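Local coordinates for protein glucosamine kinase (Streptacidiphilus jiangxiensis, PDB 6HWJ) that catalyses the ATP- and magnesium-dependent phosphorylation of D-glucosamine to D-glucosamine 6-phosphate and, less efficiently, acts on glucose, at residues V27-P32 with V50-A55; L41-A46 with A80-A85; P189-G194 with Q305-D310; L401-E406 with D430-R435. All blocks are in the same frame, centred on the assembly; numbering follows the deposited sequence.

Overall arrangement
Read from the N terminus, the chain first makes contact 1, where the loop 27-32 meets the far end of strand 45-51 and a stretch of 17 residues is closed, mostly strand. Contact 2 starts inside that stretch, at 41-46, and ends on helix 79-88, so the two cross; their centres lie about 25 Å apart and both use strand 45-51. Contact 3 follows in series and spans 110 mainly helical residues, pairing 189-194, just after 186-188, which probably bind ATP, with strand 306-309 beside a magnesium site. Contact 4, last in series, closes a largely helical loop of 23 residues between helices 398-416 and 422-431, across the chain's centre from contacts 1 and 2.

Contact 1 (V27-P32 with V50-A55); sequences VAVPGP and VRSADA
A chi1 of 58° sets CG of D54 between its own backbone N and carbonyl carbon, and this turns the carboxylate onto the ring of P30. S52 adopts the same crowded position with chi1 at 40°, its OG directed at D54 while its CB stays against V29 and the carbonyl of P30. D54 and P30 cross at about a right angle, with P30 CG 3.7 Å from both CB and CG of D54, while OD2 lies alongside CG and CD of the proline. One backbone bond spans the segments: A53 N donates to P30 O over 2.9 Å, at an N-H...O angle of 165°, and the donor sits above the carbonyl plane instead of on a lone pair. Beside it the methyl of A53 packs against the same strip of chain, 4.1 Å from P30 CB and 3.2 Å from G31 O. V29 CG1 comes within 3.5 Å of S52 CB, and its side chain also touches P14 and L18. Within the second segment S52 OG donates to D54 OD1 over 2.6 Å, meeting the carboxylate on its syn side. That hydroxyl accepts from W58 NE1 and also contacts A56 O, which would compete with D54 for its one proton; D54 OD1 takes A56 N as well, an Asx turn. A cis peptide precedes P32, where the first segment heads into strand 34-42. The whole is a beta-hairpin connection, a type I turn from S52 to A55 joining antiparallel strands 45-51 and 57-65, against which the proline-rich lead-in to strand 34-42 is laid.

Contact 2 (L41-A46 with A80-A85); sequences LGEGHA and AEHLVA
L41 O and H82 O share one water, which donates to both, at 2.7 and 2.8 Å respectively. The rest of the polar contact is carried by the H82 imidazole, projected toward the hairpin with CG anti to the carbonyl carbon (chi1 -79°). Its NE2 donates to E43 OE2 over 2.8 Å at 160°, nearly in the ring plane, and reaches the anti side of a carboxylate inclined to the ring. The other nitrogen, ND1, is hydrogen-bonded to G78 O; with an acceptor at each nitrogen, the ring is plausibly protonated. H45 covers one face in a face-to-face stack, with centroids 4.0 Å apart, planes at 22° and H45 CD2 above the centre of the H82 ring. H45 ND1 is in turn hydrogen-bonded to T79 OG1. Next to the stack, L41 CB meets H82 CB at 4.0 Å, and L41 CD1 lies 4.2 Å from L83 CB. A type I' turn from G42 to H45 brings E43 and H45 to the same imidazole, and L41 and G42 form a classic beta bulge opposite H45. The hairpin of strands 34-42 and 45-51 thus abuts helix 79-88, whose L83 also packs on strands 130-134, 166-172 and 179-186 of the six-stranded sheet.

Contact 3 (P189-G194 with Q305-D310); sequences PGALDG and QILRAD. With MG (magnesium ion), chain C.
L192 and R308 face each other as an antiparallel hydrogen-bonded pair, with R308 N donating to L192 O over 3.0 Å at 157°. One residue on, D193 and L307 form a non-hydrogen-bonded pair whose CA atoms are 4.3 Å apart. CA-H...O contacts tighten this junction: L307 CA lies 3.2 Å from L192 O, and D193 CA lies 3.3 Å from I306 O. L192 N, buried here, has no partner in the model. A191 CB packs 4.1 Å from L307 CB, and on the face of D193 and L307, L307 CD2 reaches 3.9 Å from D193 CB. The methyl of A309 meets the backbone at G190 O, 3.3 Å away. The guanidinium of R308 leads off to D201, in a salt bridge, and to Y313. D193, attributed to the ATP site, is the N-cap of helix 194-207, its OD1 making a weak bond to W195 N. At the other end Q305, bent at chi2 (-70°), presents OE1 to the magnesium ion at 2.1 Å; three waters and D317 are its other ligands. Q305 NE2 is hydrogen-bonded to the backbone O of glucosamine-binding D300, so both ends of the amide are held and its rotation fixed. The metal thus receives a neutral oxygen from Q305 beside the carboxylate of D317, and the strand pairing links this metal site to the segment following the residues inferred to bind ATP.

Contact 4 (L401-E406 with D430-R435); sequences LRYAQE and DLLPER
One face of the R402 guanidinium is covered by L431, whose CD1 stands 3.5 Å above its plane and toward the rim, while the carboxylate of E406 occupies an edge. R402 and L431 meet at about a right angle, and L431 CD2 lies 3.9 Å from R402 NH2. At that edge the R402 chain, bent at chi2 (62°), grips E406 OE2 side-on: NE donates over 2.8 Å at 160° to the anti lone pair, NH1 over a longer, more bent 3.1 Å at 136°. The Y403 ring has L431 CB at its edge, 4.4 Å from CE1, whereas L432 CD2 approaches obliquely, 3.5 Å from the phenolic OH. R402 and E406 stand one helical turn apart on helix 398-416, and L431 ends the following helix, 422-431, so the contact is packing of consecutive helices around an intrahelical salt bridge. E406 belongs to the inferred substrate-specificity motif, close to the glucosamine-binding E409. A water joins Y403 OH, at 2.8 Å, to L431 O, to which it donates. R402 NH1 also forms a salt bridge with D347, NH2 a hydrogen bond with Q373, and E406 OE1 one with H348. Y403 touches V282 and Y283 of helix 266-284, and L432 its W275.

Contact 1 (V27-P32 with V50-A55)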
loop_
_atom_site.group_PDB
_atom_site.type_symbol
_atom_site.label_atom_id
_atom_site.label_comp_id
_atom_site.label_asym_id
_atom_site.label_seq_id
_atom_site.Cartn_x
_atom_site.Cartn_y
_atom_site.Cartn_z
ATOM N N VAL A 27 -8.161 -4.377 30.236
ATOM C CA VAL A 27 -8.495 -4.619 28.834
ATOM C C VAL A 27 -7.557 -5.665 28.243
ATOM O O VAL A 27 -7.127 -5.557 27.087
ATOM C CB VAL A 27 -8.440 -3.312 28.015
ATOM C CG1 VAL A 27 -9.581 -2.387 28.413
ATOM C CG2 VAL A 27 -7.089 -2.623 28.200
ATOM N N ALA A 28 -7.244 -6.692 29.028
ATOM C CA ALA A 28 -6.281 -7.693 28.595
ATOM C C ALA A 28 -6.870 -8.568 27.494
ATOM O O ALA A 28 -8.091 -8.732 27.375
ATOM C CB ALA A 28 -5.848 -8.570 29.772
ATOM N N VAL A 29 -5.986 -9.132 26.679
ATOM C CA VAL A 29 -6.402 -10.129 25.693
ATOM C C VAL A 29 -7.080 -11.283 26.419
ATOM O O VAL A 29 -6.497 -11.840 27.376
ATOM C CB VAL A 29 -5.182 -10.629 24.889
ATOM C CG1 VAL A 29 -5.595 -11.758 23.953
ATOM C CG2 VAL A 29 -4.550 -9.481 24.119
ATOM N N PRO A 30 -8.291 -11.687 26.026
ATOM C CA PRO A 30 -8.984 -12.738 26.774
ATOM C C PRO A 30 -8.396 -14.104 26.470
ATOM O O PRO A 30 -8.106 -14.448 25.318
ATOM C CB PRO A 30 -10.437 -12.625 26.291
ATOM C CG PRO A 30 -10.323 -12.074 24.908
ATOM C CD PRO A 30 -9.081 -11.197 24.879
ATOM N N GLY A 31 -8.205 -14.879 27.529
ATOM C CA GLY A 31 -7.661 -16.209 27.420
ATOM C C GLY A 31 -8.717 -17.256 27.686
ATOM O O GLY A 31 -9.872 -16.941 28.005
ATOM N N PRO A 32 -8.338 -18.533 27.577
ATOM C CA PRO A 32 -6.971 -18.949 27.238
ATOM C C PRO A 32 -6.714 -18.869 25.746
ATOM O O PRO A 32 -7.671 -18.836 24.970
ATOM C CB PRO A 32 -6.918 -20.395 27.729
ATOM C CG PRO A 32 -8.324 -20.889 27.518
ATOM C CD PRO A 32 -9.238 -19.691 27.752
ATOM N N VAL A 50 -2.262 -17.922 16.370
ATOM C CA VAL A 50 -2.844 -18.082 17.693
ATOM C C VAL A 50 -4.200 -17.399 17.709
ATOM O O VAL A 50 -4.381 -16.321 17.131
ATOM C CB VAL A 50 -1.926 -17.525 18.794
ATOM C CG1 VAL A 50 -2.519 -17.732 20.172
ATOM C CG2 VAL A 50 -0.548 -18.186 18.693
ATOM N N ARG A 51 -5.148 -18.042 18.365
ATOM C CA ARG A 51 -6.488 -17.498 18.569
ATOM C C ARG A 51 -6.656 -17.135 20.035
ATOM O O ARG A 51 -6.421 -17.970 20.920
ATOM C CB ARG A 51 -7.531 -18.519 18.124
ATOM C CG ARG A 51 -8.916 -17.987 17.929
ATOM C CD ARG A 51 -9.860 -19.117 17.503
ATOM N NE ARG A 51 -9.440 -19.738 16.245
ATOM C CZ ARG A 51 -10.040 -19.549 15.068
ATOM N NH1 ARG A 51 -11.101 -18.755 14.963
ATOM N NH2 ARG A 51 -9.577 -20.166 13.991
ATOM N N SER A 52 -7.040 -15.888 20.295
ATOM C CA SER A 52 -7.463 -15.528 21.634
ATOM C C SER A 52 -8.929 -15.961 21.847
ATOM O O SER A 52 -9.639 -16.348 20.913
ATOM C CB SER A 52 -7.276 -14.027 21.861
ATOM O OG SER A 52 -7.643 -13.269 20.725
ATOM N N ALA A 53 -9.368 -15.920 23.100
ATOM C CA ALA A 53 -10.675 -16.465 23.459
ATOM C C ALA A 53 -11.830 -15.708 22.824
ATOM O O ALA A 53 -12.963 -16.205 22.836
ATOM C CB ALA A 53 -10.840 -16.478 24.991
ATOM N N ASP A 54 -11.577 -14.522 22.274
ATOM C CA ASP A 54 -12.588 -13.761 21.557
ATOM C C ASP A 54 -12.593 -14.076 20.064
ATOM O O ASP A 54 -13.164 -13.313 19.284
ATOM C CB ASP A 54 -12.361 -12.262 21.768
ATOM C CG ASP A 54 -10.974 -11.813 21.307
ATOM O OD1 ASP A 54 -10.187 -12.683 20.866
ATOM O OD2 ASP A 54 -10.675 -10.603 21.386
ATOM N N ALA A 55 -11.954 -15.170 19.655
ATOM C CA ALA A 55 -11.854 -15.626 18.267
ATOM C C ALA A 55 -10.925 -14.771 17.412
ATOM O O ALA A 55 -10.746 -15.072 16.222
ATOM C CB ALA A 55 -13.233 -15.691 17.583
#

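Contact 2 (L41-A46 with A80-A85)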
loop_
_atom_site.group_PDB
_atom_site.type_symbol
_atom_site.label_atom_id
_atom_site.label_comp_id
_atom_site.label_asym_id
_atom_site.label_seq_id
_atom_site.Cartn_x
_atom_site.Cartn_y
_atom_site.Cartn_z
ATOM N N LEU A 41 10.672 -23.443 13.309
ATOM C CA LEU A 41 11.851 -22.909 12.642
ATOM C C LEU A 41 13.150 -23.463 13.212
ATOM O O LEU A 41 14.221 -23.044 12.776
ATOM C CB LEU A 41 11.872 -21.378 12.725
ATOM C CG LEU A 41 10.724 -20.642 12.032
ATOM C CD1 LEU A 41 10.752 -19.159 12.386
ATOM C CD2 LEU A 41 10.777 -20.831 10.539
ATOM N N GLY A 42 13.080 -24.366 14.175
ATOM C CA GLY A 42 14.263 -24.977 14.765
ATOM C C GLY A 42 14.806 -24.192 15.928
ATOM O O GLY A 42 14.606 -22.974 16.053
ATOM N N GLU A 43 15.509 -24.912 16.810
ATOM C CA GLU A 43 16.292 -24.307 17.896
ATOM C C GLU A 43 15.430 -23.445 18.819
ATOM O O GLU A 43 15.890 -22.434 19.363
ATOM C CB GLU A 43 17.462 -23.480 17.344
ATOM C CG GLU A 43 18.371 -24.250 16.384
ATOM C CD GLU A 43 19.666 -23.500 16.071
ATOM O OE1 GLU A 43 20.728 -23.956 16.518
ATOM O OE2 GLU A 43 19.622 -22.452 15.411
ATOM N N GLY A 44 14.186 -23.854 19.023
ATOM C CA GLY A 44 13.273 -23.149 19.900
ATOM C C GLY A 44 12.524 -21.993 19.282
ATOM O O GLY A 44 11.864 -21.245 20.019
ATOM N N HIS A 45 12.610 -21.806 17.971
ATOM C CA HIS A 45 11.933 -20.724 17.282
ATOM C C HIS A 45 10.754 -21.245 16.478
ATOM O O HIS A 45 10.779 -22.367 15.961
ATOM C CB HIS A 45 12.916 -19.973 16.338
ATOM C CG HIS A 45 14.025 -19.290 17.072
ATOM N ND1 HIS A 45 13.923 -18.002 17.555
ATOM C CD2 HIS A 45 15.258 -19.727 17.422
ATOM C CE1 HIS A 45 15.047 -17.675 18.165
ATOM N NE2 HIS A 45 15.872 -18.701 18.101
ATOM N N ALA A 46 9.712 -20.419 16.370
ATOM C CA ALA A 46 8.544 -20.827 15.609
ATOM C C ALA A 46 7.697 -19.623 15.222
ATOM O O ALA A 46 7.870 -18.519 15.745
ATOM C CB ALA A 46 7.695 -21.828 16.395
ATOM N N ALA A 80 13.445 -13.883 13.652
ATOM C CA ALA A 80 13.450 -13.337 12.300
ATOM C C ALA A 80 14.615 -13.907 11.509
ATOM O O ALA A 80 14.476 -14.252 10.337
ATOM C CB ALA A 80 13.538 -11.810 12.350
ATOM N N GLU A 81 15.777 -14.010 12.151
ATOM C CA GLU A 81 16.927 -14.692 11.581
ATOM C C GLU A 81 16.586 -16.105 11.161
ATOM O O GLU A 81 16.984 -16.547 10.075
ATOM C CB GLU A 81 18.050 -14.680 12.637
ATOM C CG GLU A 81 19.328 -15.262 12.257
ATOM C CD GLU A 81 20.346 -15.095 13.392
ATOM O OE1 GLU A 81 20.919 -16.116 13.823
ATOM O OE2 GLU A 81 20.521 -13.941 13.857
ATOM N N HIS A 82 15.860 -16.844 12.013
ATOM C CA HIS A 82 15.529 -18.226 11.682
ATOM C C HIS A 82 14.484 -18.312 10.571
ATOM O O HIS A 82 14.478 -19.276 9.796
ATOM C CB HIS A 82 15.047 -18.963 12.927
ATOM C CG HIS A 82 16.166 -19.403 13.821
ATOM N ND1 HIS A 82 16.964 -18.507 14.507
ATOM C CD2 HIS A 82 16.671 -20.634 14.085
ATOM C CE1 HIS A 82 17.894 -19.168 15.176
ATOM N NE2 HIS A 82 17.744 -20.459 14.930
ATOM N N LEU A 83 13.597 -17.330 10.472
ATOM C CA LEU A 83 12.690 -17.307 9.326
ATOM C C LEU A 83 13.476 -17.111 8.030
ATOM O O LEU A 83 13.229 -17.800 7.034
ATOM C CB LEU A 83 11.651 -16.207 9.498
ATOM C CG LEU A 83 10.704 -16.046 8.287
ATOM C CD1 LEU A 83 9.773 -17.232 8.180
ATOM C CD2 LEU A 83 9.908 -14.763 8.388
ATOM N N VAL A 84 14.429 -16.191 8.034
ATOM C CA VAL A 84 15.247 -15.969 6.846
ATOM C C VAL A 84 16.029 -17.231 6.493
ATOM O O VAL A 84 16.121 -17.608 5.325
ATOM C CB VAL A 84 16.174 -14.771 7.062
ATOM C CG1 VAL A 84 17.129 -14.621 5.891
ATOM C CG2 VAL A 84 15.327 -13.503 7.242
ATOM N N ALA A 85 16.553 -17.933 7.500
ATOM C CA ALA A 85 17.301 -19.157 7.227
ATOM C C ALA A 85 16.404 -20.220 6.609
ATOM O O ALA A 85 16.821 -20.929 5.688
ATOM C CB ALA A 85 17.959 -19.674 8.518
HETATM O O HOH W 1 15.133 -21.962 10.443
#

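Contact 3 (P189-G194 with Q305-D310)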
loop_
_atom_site.group_PDB
_atom_site.type_symbol
_atom_site.label_atom_id
_atom_site.label_comp_id
_atom_site.label_asym_id
_atom_site.label_seq_id
_atom_site.Cartn_x
_atom_site.Cartn_y
_atom_site.Cartn_z
ATOM N N PRO A 189 18.546 1.206 3.072
ATOM C CA PRO A 189 18.750 2.199 4.145
ATOM C C PRO A 189 18.816 3.636 3.649
ATOM O O PRO A 189 18.335 4.542 4.340
ATOM C CB PRO A 189 20.085 1.762 4.790
ATOM C CG PRO A 189 20.810 1.020 3.710
ATOM C CD PRO A 189 19.718 0.330 2.883
ATOM N N GLY A 190 19.375 3.871 2.477
ATOM C CA GLY A 190 19.508 5.233 1.979
ATOM C C GLY A 190 18.423 5.673 1.019
ATOM O O GLY A 190 18.720 6.315 0.005
ATOM N N ALA A 191 17.162 5.367 1.338
ATOM C CA ALA A 191 16.052 5.575 0.416
ATOM C C ALA A 191 14.987 6.461 1.055
ATOM O O ALA A 191 14.530 6.198 2.171
ATOM C CB ALA A 191 15.441 4.232 -0.006
ATOM N N LEU A 192 14.581 7.490 0.335
ATOM C CA LEU A 192 13.515 8.388 0.751
ATOM C C LEU A 192 12.274 8.146 -0.097
ATOM O O LEU A 192 12.350 7.650 -1.226
ATOM C CB LEU A 192 13.952 9.855 0.597
ATOM C CG LEU A 192 15.187 10.263 1.400
ATOM C CD1 LEU A 192 15.687 11.636 0.963
ATOM C CD2 LEU A 192 14.874 10.248 2.890
ATOM N N ASP A 193 11.123 8.523 0.444
ATOM C CA ASP A 193 9.887 8.379 -0.331
ATOM C C ASP A 193 9.582 9.685 -1.055
ATOM O O ASP A 193 10.186 10.729 -0.794
ATOM C CB ASP A 193 8.716 7.930 0.560
ATOM C CG ASP A 193 8.215 9.011 1.507
ATOM O OD1 ASP A 193 7.824 10.104 1.059
ATOM O OD2 ASP A 193 8.190 8.745 2.718
ATOM N N GLY A 194 8.627 9.604 -1.981
ATOM C CA GLY A 194 8.369 10.679 -2.911
ATOM C C GLY A 194 7.925 11.968 -2.261
ATOM O O GLY A 194 8.128 13.048 -2.820
ATOM N N GLN A 305 4.524 6.171 -1.806
ATOM C CA GLN A 305 4.771 4.739 -1.858
ATOM C C GLN A 305 5.963 4.410 -2.750
ATOM O O GLN A 305 6.224 3.234 -3.011
ATOM C CB GLN A 305 3.547 3.989 -2.377
ATOM C CG GLN A 305 2.212 4.383 -1.740
ATOM C CD GLN A 305 2.092 3.941 -0.300
ATOM O OE1 GLN A 305 3.086 3.878 0.440
ATOM N NE2 GLN A 305 0.859 3.613 0.116
ATOM N N ILE A 306 6.661 5.423 -3.260
ATOM C CA ILE A 306 7.793 5.212 -4.167
ATOM C C ILE A 306 9.062 5.677 -3.473
ATOM O O ILE A 306 9.224 6.873 -3.185
ATOM C CB ILE A 306 7.611 5.947 -5.508
ATOM C CG1 ILE A 306 6.248 5.623 -6.138
ATOM C CG2 ILE A 306 8.759 5.566 -6.454
ATOM C CD1 ILE A 306 6.082 4.187 -6.614
ATOM N N LEU A 307 9.972 4.739 -3.234
ATOM C CA LEU A 307 11.302 5.053 -2.749
ATOM C C LEU A 307 12.232 5.318 -3.931
ATOM O O LEU A 307 12.120 4.666 -4.971
ATOM C CB LEU A 307 11.839 3.902 -1.913
ATOM C CG LEU A 307 10.898 3.437 -0.798
ATOM C CD1 LEU A 307 11.468 2.202 -0.109
ATOM C CD2 LEU A 307 10.644 4.536 0.204
ATOM N N ARG A 308 13.145 6.286 -3.767
ATOM C CA ARG A 308 14.138 6.593 -4.786
ATOM C C ARG A 308 15.508 6.742 -4.148
ATOM O O ARG A 308 15.649 7.446 -3.146
ATOM C CB ARG A 308 13.783 7.879 -5.552
ATOM C CG ARG A 308 14.646 8.081 -6.768
ATOM C CD ARG A 308 14.254 9.295 -7.562
ATOM N NE ARG A 308 14.728 10.537 -6.973
ATOM C CZ ARG A 308 14.497 11.741 -7.494
ATOM N NH1 ARG A 308 14.957 12.818 -6.892
ATOM N NH2 ARG A 308 13.814 11.858 -8.625
ATOM N N ALA A 309 16.506 6.071 -4.718
ATOM C CA ALA A 309 17.898 6.253 -4.325
ATOM C C ALA A 309 18.804 5.944 -5.511
ATOM O O ALA A 309 18.646 4.911 -6.165
ATOM C CB ALA A 309 18.258 5.346 -3.134
ATOM N N ASP A 310 19.752 6.833 -5.783
ATOM C CA ASP A 310 20.739 6.617 -6.851
ATOM C C ASP A 310 20.068 6.315 -8.196
ATOM O O ASP A 310 20.534 5.487 -8.977
ATOM C CB ASP A 310 21.696 5.487 -6.484
ATOM C CG ASP A 310 22.304 5.662 -5.114
ATOM O OD1 ASP A 310 22.748 6.784 -4.796
ATOM O OD2 ASP A 310 22.313 4.675 -4.355
HETATM MG MG MG C . 3.022 3.822 2.520
HETATM O O HOH W 2 4.091 5.755 2.406
HETATM O O HOH W 3 4.941 3.124 2.487
HETATM O O HOH W 4 3.583 3.954 4.613
#

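Contact 4 (L401-E406 with D430-R435)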
loop_
_atom_site.group_PDB
_atom_site.type_symbol
_atom_site.label_atom_id
_atom_site.label_comp_id
_atom_site.label_asym_id
_atom_site.label_seq_id
_atom_site.Cartn_x
_atom_site.Cartn_y
_atom_site.Cartn_z
ATOM N N LEU A 401 -12.611 8.956 -11.756
ATOM C CA LEU A 401 -11.785 8.506 -10.642
ATOM C C LEU A 401 -10.870 9.618 -10.133
ATOM O O LEU A 401 -10.593 9.700 -8.927
ATOM C CB LEU A 401 -10.962 7.293 -11.049
ATOM C CG LEU A 401 -11.689 5.982 -11.330
ATOM C CD1 LEU A 401 -10.676 4.840 -11.503
ATOM C CD2 LEU A 401 -12.690 5.647 -10.223
ATOM N N ARG A 402 -10.388 10.485 -11.022
ATOM C CA ARG A 402 -9.559 11.596 -10.562
ATOM C C ARG A 402 -10.367 12.548 -9.690
ATOM O O ARG A 402 -9.918 12.949 -8.609
ATOM C CB ARG A 402 -8.939 12.327 -11.752
ATOM C CG ARG A 402 -8.165 13.572 -11.369
ATOM C CD ARG A 402 -6.963 13.256 -10.450
ATOM N NE ARG A 402 -6.297 14.485 -10.030
ATOM C CZ ARG A 402 -5.378 15.123 -10.757
ATOM N NH1 ARG A 402 -4.853 16.252 -10.310
ATOM N NH2 ARG A 402 -4.977 14.624 -11.915
ATOM N N TYR A 403 -11.580 12.905 -10.131
ATOM C CA TYR A 403 -12.418 13.759 -9.312
ATOM C C TYR A 403 -12.591 13.147 -7.929
ATOM O O TYR A 403 -12.488 13.841 -6.918
ATOM C CB TYR A 403 -13.778 13.982 -9.990
ATOM C CG TYR A 403 -13.761 14.920 -11.190
ATOM C CD1 TYR A 403 -12.601 15.582 -11.577
ATOM C CD2 TYR A 403 -14.920 15.156 -11.924
ATOM C CE1 TYR A 403 -12.600 16.448 -12.673
ATOM C CE2 TYR A 403 -14.925 16.018 -13.003
ATOM C CZ TYR A 403 -13.756 16.657 -13.377
ATOM O OH TYR A 403 -13.761 17.514 -14.467
ATOM N N ALA A 404 -12.855 11.836 -7.866
ATOM C CA ALA A 404 -13.065 11.178 -6.580
ATOM C C ALA A 404 -11.807 11.240 -5.713
ATOM O O ALA A 404 -11.898 11.325 -4.482
ATOM C CB ALA A 404 -13.480 9.728 -6.804
ATOM N N GLN A 405 -10.633 11.187 -6.337
ATOM C CA GLN A 405 -9.390 11.323 -5.585
ATOM C C GLN A 405 -9.326 12.685 -4.911
ATOM O O GLN A 405 -8.992 12.790 -3.726
ATOM C CB GLN A 405 -8.183 11.129 -6.498
ATOM C CG GLN A 405 -7.950 9.722 -6.984
ATOM C CD GLN A 405 -7.308 8.828 -5.931
ATOM O OE1 GLN A 405 -6.879 9.297 -4.869
ATOM N NE2 GLN A 405 -7.240 7.534 -6.225
ATOM N N GLU A 406 -9.650 13.747 -5.661
ATOM C CA GLU A 406 -9.598 15.095 -5.092
ATOM C C GLU A 406 -10.618 15.257 -3.970
ATOM O O GLU A 406 -10.334 15.901 -2.948
ATOM C CB GLU A 406 -9.821 16.138 -6.195
ATOM C CG GLU A 406 -8.834 16.037 -7.356
ATOM C CD GLU A 406 -7.380 16.270 -6.918
ATOM O OE1 GLU A 406 -7.171 16.838 -5.838
ATOM O OE2 GLU A 406 -6.449 15.884 -7.654
ATOM N N ASP A 430 -7.744 23.759 -11.700
ATOM C CA ASP A 430 -7.069 23.520 -12.970
ATOM C C ASP A 430 -7.655 22.341 -13.745
ATOM O O ASP A 430 -7.540 22.316 -14.972
ATOM C CB ASP A 430 -5.562 23.288 -12.735
ATOM C CG ASP A 430 -4.811 24.573 -12.417
ATOM O OD1 ASP A 430 -5.409 25.675 -12.517
ATOM O OD2 ASP A 430 -3.604 24.497 -12.082
ATOM N N LEU A 431 -8.302 21.384 -13.071
ATOM C CA LEU A 431 -8.856 20.217 -13.759
ATOM C C LEU A 431 -10.170 20.534 -14.465
ATOM O O LEU A 431 -10.399 20.103 -15.604
ATOM C CB LEU A 431 -9.090 19.081 -12.768
ATOM C CG LEU A 431 -7.898 18.282 -12.259
ATOM C CD1 LEU A 431 -8.329 17.441 -11.071
ATOM C CD2 LEU A 431 -7.326 17.421 -13.362
ATOM N N LEU A 432 -11.064 21.247 -13.792
ATOM C CA LEU A 432 -12.413 21.421 -14.299
ATOM C C LEU A 432 -12.385 22.216 -15.598
ATOM O O LEU A 432 -11.545 23.103 -15.772
ATOM C CB LEU A 432 -13.273 22.137 -13.269
ATOM C CG LEU A 432 -13.623 21.304 -12.033
ATOM C CD1 LEU A 432 -14.174 22.200 -10.931
ATOM C CD2 LEU A 432 -14.630 20.221 -12.393
ATOM N N PRO A 433 -13.291 21.917 -16.528
ATOM C CA PRO A 433 -13.325 22.670 -17.789
ATOM C C PRO A 433 -13.596 24.145 -17.528
ATOM O O PRO A 433 -14.625 24.516 -16.957
ATOM C CB PRO A 433 -14.471 22.007 -18.567
ATOM C CG PRO A 433 -15.336 21.391 -17.518
ATOM C CD PRO A 433 -14.381 20.925 -16.447
ATOM N N GLU A 434 -12.666 24.992 -17.971
ATOM C CA GLU A 434 -12.753 26.422 -17.707
ATOM C C GLU A 434 -13.961 27.054 -18.387
ATOM O O GLU A 434 -14.201 28.256 -18.237
ATOM C CB GLU A 434 -11.465 27.126 -18.150
ATOM C CG GLU A 434 -10.978 26.766 -19.545
ATOM C CD GLU A 434 -9.654 27.429 -19.875
ATOM O OE1 GLU A 434 -9.667 28.551 -20.428
ATOM O OE2 GLU A 434 -8.601 26.833 -19.566
ATOM N N ARG A 435 -14.732 26.258 -19.124
ATOM C CA ARG A 435 -16.007 26.715 -19.672
ATOM C C ARG A 435 -17.102 26.813 -18.612
ATOM O O ARG A 435 -18.266 27.027 -18.973
ATOM C CB ARG A 435 -16.457 25.779 -20.795
HETATM O O HOH W 5 -11.481 17.631 -16.005
#